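Local coordinates for tryptophanyl-tRNA synthetase (Aeropyrum pernix, PDB 3A04), which joins L-tryptophan to its cognate tRNA at the expense of ATP, as a class I aminoacyl-tRNA synthetase, at residues G101-V106 / D145-F150. Residues are numbered along the deposited sequence; the frame is centred on the assembly and turned at random.
Sequences GFKVFV and DTEFYF
The ammonium NZ of K103 is gripped three ways: by the backbone O of D145 at 2.8 Å, by D145 OD1, and by a water that passes the link on to E147 OE1. With OD1 (3.3 Å) NZ forms a salt bridge, coming in from above the carboxylate plane. A bend at chi2 (66°) in the otherwise extended lysine chain swings NZ across to D145. Replacing K103 with a methionine would probably leave the D145 carbonyl and OD1 without this donor and break the water bridge to E147. D145 OD2 forms a salt bridge with R70, and a second water bonded to it accepts from V104 N. Beyond this polar entrance the strands run parallel: E147 N bonds to V104 O (2.9 Å), V106 N to E147 O (2.9 Å) and Y149 N to V106 O (3.1 Å). E147 lies alongside F105, OE2 at the ring edge 3.5 Å from CE2 and also salt-bridged to R154. On the other sheet face V106 CB packs 3.6 Å from F148 CD1; V106 also meets helix 85-99 and F148 helix 121-139. Strand 147-150 thus forms an edge of the Rossmann-fold sheet, where K103 is likely to offset the D145 and E147 carboxylates while three backbone bonds fix the parallel pairing.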
loop_
_atom_site.group_PDB
_atom_site.type_symbol
_atom_site.label_atom_id
_atom_site.label_comp_id
_atom_site.label_asym_id
_atom_site.label_seq_id
_atom_site.Cartn_x
_atom_site.Cartn_y
_atom_site.Cartn_z
ATOM N N GLY A 101 12.679 -21.659 -21.646
ATOM C CA GLY A 101 12.387 -20.375 -22.235
ATOM C C GLY A 101 11.557 -19.408 -21.371
ATOM O O GLY A 101 11.393 -18.233 -21.777
ATOM N N PHE A 102 11.053 -19.806 -20.184
ATOM C CA PHE A 102 10.220 -18.842 -19.380
ATOM C C PHE A 102 11.058 -17.781 -18.753
ATOM O O PHE A 102 12.155 -18.102 -18.222
ATOM C CB PHE A 102 9.435 -19.581 -18.254
ATOM C CG PHE A 102 8.303 -20.396 -18.721
ATOM C CD1 PHE A 102 8.472 -21.377 -19.662
ATOM C CD2 PHE A 102 7.018 -20.186 -18.150
ATOM C CE1 PHE A 102 7.370 -22.152 -20.079
ATOM C CE2 PHE A 102 5.904 -20.907 -18.569
ATOM C CZ PHE A 102 6.059 -21.907 -19.542
ATOM N N LYS A 103 10.546 -16.523 -18.699
ATOM C CA LYS A 103 11.186 -15.504 -17.886
ATOM C C LYS A 103 10.815 -15.819 -16.422
ATOM O O LYS A 103 9.651 -15.971 -16.091
ATOM C CB LYS A 103 10.672 -14.081 -18.300
ATOM C CG LYS A 103 11.319 -12.934 -17.513
ATOM C CD LYS A 103 12.849 -12.695 -17.736
ATOM C CE LYS A 103 13.300 -11.595 -16.853
ATOM N NZ LYS A 103 14.768 -11.213 -17.130
ATOM N N VAL A 104 11.782 -15.878 -15.529
ATOM C CA VAL A 104 11.481 -16.150 -14.133
ATOM C C VAL A 104 11.566 -14.860 -13.307
ATOM O O VAL A 104 12.543 -14.092 -13.410
ATOM C CB VAL A 104 12.537 -17.174 -13.508
ATOM C CG1 VAL A 104 12.206 -17.504 -12.061
ATOM C CG2 VAL A 104 12.564 -18.488 -14.370
ATOM N N PHE A 105 10.535 -14.659 -12.475
ATOM C CA PHE A 105 10.491 -13.574 -11.528
ATOM C C PHE A 105 10.434 -14.212 -10.165
ATOM O O PHE A 105 9.612 -15.094 -9.912
ATOM C CB PHE A 105 9.199 -12.724 -11.712
ATOM C CG PHE A 105 9.201 -11.887 -12.989
ATOM C CD1 PHE A 105 8.767 -12.401 -14.178
ATOM C CD2 PHE A 105 9.712 -10.555 -12.956
ATOM C CE1 PHE A 105 8.749 -11.594 -15.349
ATOM C CE2 PHE A 105 9.712 -9.730 -14.122
ATOM C CZ PHE A 105 9.212 -10.286 -15.318
ATOM N N VAL A 106 11.259 -13.701 -9.264
ATOM C CA VAL A 106 11.262 -14.172 -7.888
ATOM C C VAL A 106 11.045 -12.989 -6.961
ATOM O O VAL A 106 11.882 -12.075 -6.882
ATOM C CB VAL A 106 12.609 -14.859 -7.522
ATOM C CG1 VAL A 106 12.534 -15.276 -6.020
ATOM C CG2 VAL A 106 12.782 -16.159 -8.382
ATOM N N ASP A 145 19.490 -13.904 -15.985
ATOM C CA ASP A 145 18.167 -13.710 -16.584
ATOM C C ASP A 145 17.012 -13.807 -15.576
ATOM O O ASP A 145 15.879 -13.538 -15.968
ATOM C CB ASP A 145 17.893 -14.730 -17.692
ATOM C CG ASP A 145 16.656 -14.319 -18.592
ATOM O OD1 ASP A 145 16.614 -13.119 -19.023
ATOM O OD2 ASP A 145 15.730 -15.179 -18.866
ATOM N N THR A 146 17.286 -14.185 -14.320
ATOM C CA THR A 146 16.246 -14.309 -13.318
ATOM C C THR A 146 16.021 -12.892 -12.802
ATOM O O THR A 146 16.973 -12.166 -12.524
ATOM C CB THR A 146 16.646 -15.224 -12.129
ATOM O OG1 THR A 146 16.908 -16.567 -12.631
ATOM C CG2 THR A 146 15.434 -15.304 -11.017
ATOM N N GLU A 147 14.763 -12.487 -12.622
ATOM C CA GLU A 147 14.542 -11.121 -12.059
ATOM C C GLU A 147 14.144 -11.232 -10.607
ATOM O O GLU A 147 12.988 -11.592 -10.296
ATOM C CB GLU A 147 13.504 -10.414 -12.921
ATOM C CG GLU A 147 13.251 -8.893 -12.502
ATOM C CD GLU A 147 12.727 -8.040 -13.667
ATOM O OE1 GLU A 147 13.120 -8.277 -14.873
ATOM O OE2 GLU A 147 11.901 -7.132 -13.379
ATOM N N PHE A 148 15.071 -10.984 -9.686
ATOM C CA PHE A 148 14.752 -11.026 -8.248
ATOM C C PHE A 148 14.382 -9.595 -7.840
ATOM O O PHE A 148 15.038 -8.662 -8.315
ATOM C CB PHE A 148 15.993 -11.374 -7.426
ATOM C CG PHE A 148 16.571 -12.790 -7.735
ATOM C CD1 PHE A 148 16.072 -13.905 -7.070
ATOM C CD2 PHE A 148 17.582 -12.961 -8.678
ATOM C CE1 PHE A 148 16.587 -15.220 -7.320
ATOM C CE2 PHE A 148 18.138 -14.292 -8.928
ATOM C CZ PHE A 148 17.621 -15.384 -8.241
ATOM N N TYR A 149 13.460 -9.443 -6.851
ATOM C CA TYR A 149 13.157 -8.126 -6.351
ATOM C C TYR A 149 12.596 -8.188 -4.993
ATOM O O TYR A 149 12.054 -9.271 -4.578
ATOM C CB TYR A 149 12.206 -7.379 -7.324
ATOM C CG TYR A 149 10.785 -7.895 -7.288
ATOM C CD1 TYR A 149 9.853 -7.393 -6.345
ATOM C CD2 TYR A 149 10.410 -8.910 -8.172
ATOM C CE1 TYR A 149 8.475 -7.891 -6.335
ATOM C CE2 TYR A 149 9.067 -9.455 -8.190
ATOM C CZ TYR A 149 8.131 -8.898 -7.249
ATOM O OH TYR A 149 6.855 -9.402 -7.165
ATOM N N PHE A 150 12.622 -7.029 -4.314
ATOM C CA PHE A 150 12.046 -6.879 -2.975
ATOM C C PHE A 150 10.712 -6.131 -3.126
ATOM O O PHE A 150 10.661 -5.166 -3.907
ATOM C CB PHE A 150 12.915 -6.010 -2.063
ATOM C CG PHE A 150 14.223 -6.638 -1.705
ATOM C CD1 PHE A 150 14.325 -7.491 -0.610
ATOM C CD2 PHE A 150 15.366 -6.394 -2.470
ATOM C CE1 PHE A 150 15.621 -8.085 -0.257
ATOM C CE2 PHE A 150 16.652 -7.019 -2.114
ATOM C CZ PHE A 150 16.741 -7.819 -1.050
HETATM O O HOH W 1 14.254 -16.368 -16.754
HETATM O O HOH W 2 15.418 -9.161 -15.739
#